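PDB 3R3H: O-methyltransferase, SAM-dependent, which probably transfers methyl groups from S-adenosylmethionine to hydroxyl oxygens of a substrate not yet identified. Local coordinates for residues V160-D174 against L207-P219. Sequence-based numbering, arbitrary orientation.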
loop_
_atom_site.group_PDB
_atom_site.type_symbol
_atom_site.label_atom_id
_atom_site.label_comp_id
_atom_site.label_asym_id
_atom_site.label_seq_id
_atom_site.Cartn_x
_atom_site.Cartn_y
_atom_site.Cartn_z
ATOM N N VAL A 160 7.801 -15.620 -8.786
ATOM C CA VAL A 160 6.745 -15.366 -7.818
ATOM C C VAL A 160 5.646 -16.429 -7.706
ATOM O O VAL A 160 5.366 -17.187 -8.639
ATOM C CB VAL A 160 6.082 -13.993 -8.097
ATOM C CG1 VAL A 160 5.022 -14.141 -9.158
ATOM C CG2 VAL A 160 5.497 -13.404 -6.823
ATOM N N THR A 161 5.042 -16.458 -6.527
ATOM C CA THR A 161 3.949 -17.351 -6.180
ATOM C C THR A 161 2.676 -16.785 -6.820
ATOM O O THR A 161 2.567 -15.571 -7.017
ATOM C CB THR A 161 3.814 -17.396 -4.645
ATOM O OG1 THR A 161 4.776 -18.318 -4.133
ATOM C CG2 THR A 161 2.415 -17.795 -4.202
ATOM N N PRO A 162 1.712 -17.653 -7.183
ATOM C CA PRO A 162 0.455 -17.208 -7.803
ATOM C C PRO A 162 -0.244 -16.139 -6.967
ATOM O O PRO A 162 -0.742 -15.128 -7.481
ATOM C CB PRO A 162 -0.350 -18.493 -7.885
ATOM C CG PRO A 162 0.721 -19.519 -8.130
ATOM C CD PRO A 162 1.772 -19.126 -7.128
ATOM N N LYS A 163 -0.276 -16.379 -5.666
ATOM C CA LYS A 163 -0.877 -15.435 -4.752
ATOM C C LYS A 163 0.184 -14.425 -4.284
ATOM O O LYS A 163 -0.134 -13.441 -3.622
ATOM C CB LYS A 163 -1.470 -16.188 -3.564
ATOM C CG LYS A 163 -2.436 -17.281 -3.968
ATOM C CD LYS A 163 -3.777 -17.077 -3.307
ATOM C CE LYS A 163 -4.715 -18.216 -3.616
ATOM N NZ LYS A 163 -5.988 -18.026 -2.878
ATOM N N GLY A 164 1.441 -14.667 -4.654
ATOM C CA GLY A 164 2.527 -13.784 -4.270
ATOM C C GLY A 164 2.437 -12.392 -4.864
ATOM O O GLY A 164 1.626 -12.144 -5.746
ATOM N N LEU A 165 3.288 -11.488 -4.392
ATOM C CA LEU A 165 3.290 -10.109 -4.864
ATOM C C LEU A 165 4.692 -9.620 -5.216
ATOM O O LEU A 165 5.664 -10.105 -4.673
ATOM C CB LEU A 165 2.707 -9.192 -3.787
ATOM C CG LEU A 165 2.640 -7.700 -4.119
ATOM C CD1 LEU A 165 1.473 -7.444 -5.064
ATOM C CD2 LEU A 165 2.456 -6.908 -2.851
ATOM N N ILE A 166 4.776 -8.654 -6.131
ATOM C CA ILE A 166 6.045 -8.059 -6.557
ATOM C C ILE A 166 5.972 -6.537 -6.407
ATOM O O ILE A 166 4.993 -5.910 -6.805
ATOM C CB ILE A 166 6.377 -8.368 -8.042
ATOM C CG1 ILE A 166 6.447 -9.881 -8.264
ATOM C CG2 ILE A 166 7.700 -7.720 -8.423
ATOM C CD1 ILE A 166 6.478 -10.285 -9.723
ATOM N N ALA A 167 7.016 -5.955 -5.822
ATOM C CA ALA A 167 7.105 -4.512 -5.616
ATOM C C ALA A 167 8.337 -4.047 -6.373
ATOM O O ALA A 167 9.385 -4.702 -6.312
ATOM C CB ALA A 167 7.244 -4.195 -4.133
ATOM N N ILE A 168 8.202 -2.940 -7.102
ATOM C CA ILE A 168 9.310 -2.395 -7.873
ATOM C C ILE A 168 9.465 -0.926 -7.503
ATOM O O ILE A 168 8.500 -0.163 -7.561
ATOM C CB ILE A 168 9.072 -2.525 -9.393
ATOM C CG1 ILE A 168 8.892 -3.987 -9.799
ATOM C CG2 ILE A 168 10.270 -2.011 -10.136
ATOM C CD1 ILE A 168 7.468 -4.492 -9.744
ATOM N N ASP A 169 10.676 -0.532 -7.122
ATOM C CA ASP A 169 10.923 0.843 -6.698
ATOM C C ASP A 169 11.392 1.783 -7.812
ATOM O O ASP A 169 11.797 1.336 -8.892
ATOM C CB ASP A 169 11.950 0.847 -5.562
ATOM C CG ASP A 169 11.849 2.084 -4.679
ATOM O OD1 ASP A 169 12.842 2.380 -3.972
ATOM O OD2 ASP A 169 10.778 2.754 -4.676
ATOM N N ASN A 170 11.340 3.085 -7.519
ATOM C CA ASN A 170 11.744 4.160 -8.432
ATOM C C ASN A 170 10.985 4.157 -9.763
ATOM O O ASN A 170 11.599 4.245 -10.832
ATOM C CB ASN A 170 13.249 4.088 -8.731
ATOM C CG ASN A 170 14.088 3.942 -7.489
ATOM O OD1 ASN A 170 14.543 2.849 -7.174
ATOM N ND2 ASN A 170 14.300 5.043 -6.770
ATOM N N ILE A 171 9.660 4.059 -9.704
ATOM C CA ILE A 171 8.849 4.052 -10.918
ATOM C C ILE A 171 8.957 5.431 -11.595
ATOM O O ILE A 171 9.034 5.548 -12.825
ATOM C CB ILE A 171 7.388 3.671 -10.590
ATOM C CG1 ILE A 171 7.359 2.251 -10.010
ATOM C CG2 ILE A 171 6.542 3.712 -11.834
ATOM C CD1 ILE A 171 8.106 1.236 -10.837
ATOM N N PHE A 172 8.968 6.473 -10.780
ATOM C CA PHE A 172 9.146 7.821 -11.290
ATOM C C PHE A 172 10.610 8.036 -10.904
ATOM O O PHE A 172 10.914 8.252 -9.734
ATOM C CB PHE A 172 8.268 8.817 -10.528
ATOM C CG PHE A 172 6.883 8.302 -10.195
ATOM C CD1 PHE A 172 6.098 7.655 -11.158
ATOM C CD2 PHE A 172 6.352 8.501 -8.923
ATOM C CE1 PHE A 172 4.811 7.217 -10.851
ATOM C CE2 PHE A 172 5.071 8.069 -8.612
ATOM C CZ PHE A 172 4.297 7.427 -9.572
ATOM N N TRP A 173 11.525 7.939 -11.856
ATOM C CA TRP A 173 12.944 8.099 -11.547
ATOM C C TRP A 173 13.256 9.549 -11.135
ATOM O O TRP A 173 14.080 10.218 -11.753
ATOM C CB TRP A 173 13.756 7.692 -12.783
ATOM C CG TRP A 173 15.237 7.467 -12.601
ATOM C CD1 TRP A 173 16.197 7.682 -13.542
ATOM C CD2 TRP A 173 15.913 6.887 -11.467
ATOM N NE1 TRP A 173 17.421 7.275 -13.079
ATOM C CE2 TRP A 173 17.281 6.782 -11.807
ATOM C CE3 TRP A 173 15.498 6.447 -10.195
ATOM C CZ2 TRP A 173 18.239 6.256 -10.940
ATOM C CZ3 TRP A 173 16.452 5.922 -9.327
ATOM C CH2 TRP A 173 17.809 5.833 -9.708
ATOM N N ASP A 174 12.589 10.020 -10.086
ATOM C CA ASP A 174 12.765 11.372 -9.564
ATOM C C ASP A 174 12.056 12.388 -10.447
ATOM O O ASP A 174 12.237 13.600 -10.302
ATOM C CB ASP A 174 14.251 11.719 -9.451
ATOM C CG ASP A 174 14.495 13.076 -8.795
ATOM O OD1 ASP A 174 13.927 13.351 -7.716
ATOM O OD2 ASP A 174 15.275 13.869 -9.356
ATOM N N LEU A 207 -0.106 1.396 -8.542
ATOM C CA LEU A 207 1.097 2.181 -8.322
ATOM C C LEU A 207 0.879 3.207 -7.213
ATOM O O LEU A 207 -0.059 3.999 -7.273
ATOM C CB LEU A 207 1.486 2.872 -9.632
ATOM C CG LEU A 207 2.564 3.960 -9.717
ATOM C CD1 LEU A 207 3.940 3.456 -9.311
ATOM C CD2 LEU A 207 2.584 4.445 -11.163
ATOM N N LEU A 208 1.747 3.182 -6.201
ATOM C CA LEU A 208 1.663 4.119 -5.081
ATOM C C LEU A 208 2.657 5.264 -5.231
ATOM O O LEU A 208 3.829 5.046 -5.534
ATOM C CB LEU A 208 1.941 3.412 -3.747
ATOM C CG LEU A 208 1.028 2.334 -3.160
ATOM C CD1 LEU A 208 -0.365 2.907 -2.963
ATOM C CD2 LEU A 208 1.013 1.115 -4.066
ATOM N N ALA A 209 2.184 6.482 -5.006
ATOM C CA ALA A 209 3.044 7.649 -5.095
ATOM C C ALA A 209 3.596 7.909 -3.689
ATOM O O ALA A 209 3.373 8.976 -3.095
ATOM C CB ALA A 209 2.242 8.858 -5.596
ATOM N N ILE A 210 4.327 6.930 -3.163
ATOM C CA ILE A 210 4.882 7.038 -1.820
ATOM C C ILE A 210 6.397 7.197 -1.776
ATOM O O ILE A 210 6.928 8.049 -1.044
ATOM C CB ILE A 210 4.503 5.809 -0.961
ATOM C CG1 ILE A 210 4.663 4.539 -1.789
ATOM C CG2 ILE A 210 3.104 5.963 -0.414
ATOM C CD1 ILE A 210 4.409 3.272 -1.004
ATOM N N ALA A 211 7.096 6.364 -2.534
ATOM C CA ALA A 211 8.552 6.427 -2.534
ATOM C C ALA A 211 8.982 7.281 -3.721
ATOM O O ALA A 211 8.725 8.486 -3.766
ATOM C CB ALA A 211 9.124 5.007 -2.651
ATOM N N ASP A 212 9.658 6.644 -4.668
ATOM C CA ASP A 212 10.058 7.297 -5.897
ATOM C C ASP A 212 9.046 6.644 -6.819
ATOM O O ASP A 212 9.280 6.479 -8.015
ATOM C CB ASP A 212 11.465 6.881 -6.325
ATOM C CG ASP A 212 12.124 7.909 -7.218
ATOM O OD1 ASP A 212 13.111 7.565 -7.919
ATOM O OD2 ASP A 212 11.656 9.072 -7.200
ATOM N N GLY A 213 7.920 6.263 -6.222
ATOM C CA GLY A 213 6.876 5.578 -6.947
ATOM C C GLY A 213 7.112 4.097 -6.727
ATOM O O GLY A 213 8.222 3.609 -6.941
ATOM N N MET A 214 6.088 3.385 -6.268
ATOM C CA MET A 214 6.208 1.948 -6.027
ATOM C C MET A 214 5.073 1.199 -6.723
ATOM O O MET A 214 3.887 1.468 -6.508
ATOM C CB MET A 214 6.205 1.652 -4.518
ATOM C CG MET A 214 6.497 0.189 -4.164
ATOM S SD MET A 214 6.738 -0.129 -2.399
ATOM C CE MET A 214 8.548 0.185 -2.246
ATOM N N PHE A 215 5.456 0.265 -7.579
ATOM C CA PHE A 215 4.500 -0.519 -8.344
ATOM C C PHE A 215 4.235 -1.845 -7.650
ATOM O O PHE A 215 5.170 -2.541 -7.259
ATOM C CB PHE A 215 5.074 -0.813 -9.732
ATOM C CG PHE A 215 4.291 -0.217 -10.884
ATOM C CD1 PHE A 215 2.896 -0.269 -10.917
ATOM C CD2 PHE A 215 4.961 0.323 -11.981
ATOM C CE1 PHE A 215 2.181 0.201 -12.027
ATOM C CE2 PHE A 215 4.261 0.794 -13.094
ATOM C CZ PHE A 215 2.867 0.733 -13.118
ATOM N N LEU A 216 2.965 -2.192 -7.490
ATOM C CA LEU A 216 2.606 -3.472 -6.884
ATOM C C LEU A 216 1.912 -4.300 -7.960
ATOM O O LEU A 216 0.824 -3.937 -8.423
ATOM C CB LEU A 216 1.653 -3.276 -5.705
ATOM C CG LEU A 216 2.208 -2.536 -4.493
ATOM C CD1 LEU A 216 1.140 -2.458 -3.423
ATOM C CD2 LEU A 216 3.434 -3.263 -3.966
ATOM N N VAL A 217 2.531 -5.395 -8.384
ATOM C CA VAL A 217 1.916 -6.219 -9.410
ATOM C C VAL A 217 1.692 -7.621 -8.880
ATOM O O VAL A 217 2.499 -8.138 -8.114
ATOM C CB VAL A 217 2.790 -6.300 -10.688
ATOM C CG1 VAL A 217 3.404 -4.936 -11.008
ATOM C CG2 VAL A 217 3.858 -7.357 -10.525
ATOM N N GLN A 218 0.589 -8.233 -9.288
ATOM C CA GLN A 218 0.270 -9.582 -8.847
ATOM C C GLN A 218 -0.267 -10.409 -10.009
ATOM O O GLN A 218 -1.170 -9.978 -10.723
ATOM C CB GLN A 218 -0.769 -9.526 -7.738
ATOM C CG GLN A 218 -1.176 -10.877 -7.210
ATOM C CD GLN A 218 -2.294 -10.772 -6.205
ATOM O OE1 GLN A 218 -3.423 -10.394 -6.547
ATOM N NE2 GLN A 218 -1.994 -11.102 -4.951
ATOM N N PRO A 219 0.288 -11.609 -10.226
ATOM C CA PRO A 219 -0.226 -12.410 -11.335
ATOM C C PRO A 219 -1.725 -12.734 -11.194
ATOM O O PRO A 219 -2.242 -12.878 -10.082
ATOM C CB PRO A 219 0.671 -13.651 -11.301
ATOM C CG PRO A 219 1.050 -13.770 -9.860
ATOM C CD PRO A 219 1.341 -12.336 -9.494
#
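Phe215 carries Leu207 CD1 on one ring face, set toward the rim, while Ile171 CD1 comes in at the ring edge, 3.5 Å from Phe215 CD2. Phe172 takes Ala209 CA at its edge, and Leu207 CD2 comes within 3.6 Å of Phe172 CE1. With CG opposite its backbone N (chi1 170°), Leu207 splits its two methyls between the aromatic rings. Gly213 CA packs 3.5 Å from Phe172 CE2. The edge of Trp173 has Asn170 ND2 in its plane, and this amide nitrogen gives a nearly straight bond (3.0 Å, 172°) to Asp212 OD1, met on its anti side, a little out of the carboxylate plane. Lys146 holds Asn170 OD1, so the amide is gripped at both ends and its rotation fixed. Backbone bonds from Phe172 N to Asp212 O and Ile171 N to Gly213 O join in. Further along, paired backbone bonds link Ile166 with Val217 and Ile168 with Phe215. Strand 214-219, seventh in sequence, is inserted antiparallel between 164-169 and outer strand 203-208, giving the 3-2-1-4-5-7-6 order of the Rossmann-like methyltransferase fold. Asp169 OD1 lies close to Asp143 OD2; with Asn170, these residues are placed like the metal ligands of catechol O-methyltransferase, consistent with a metal site here.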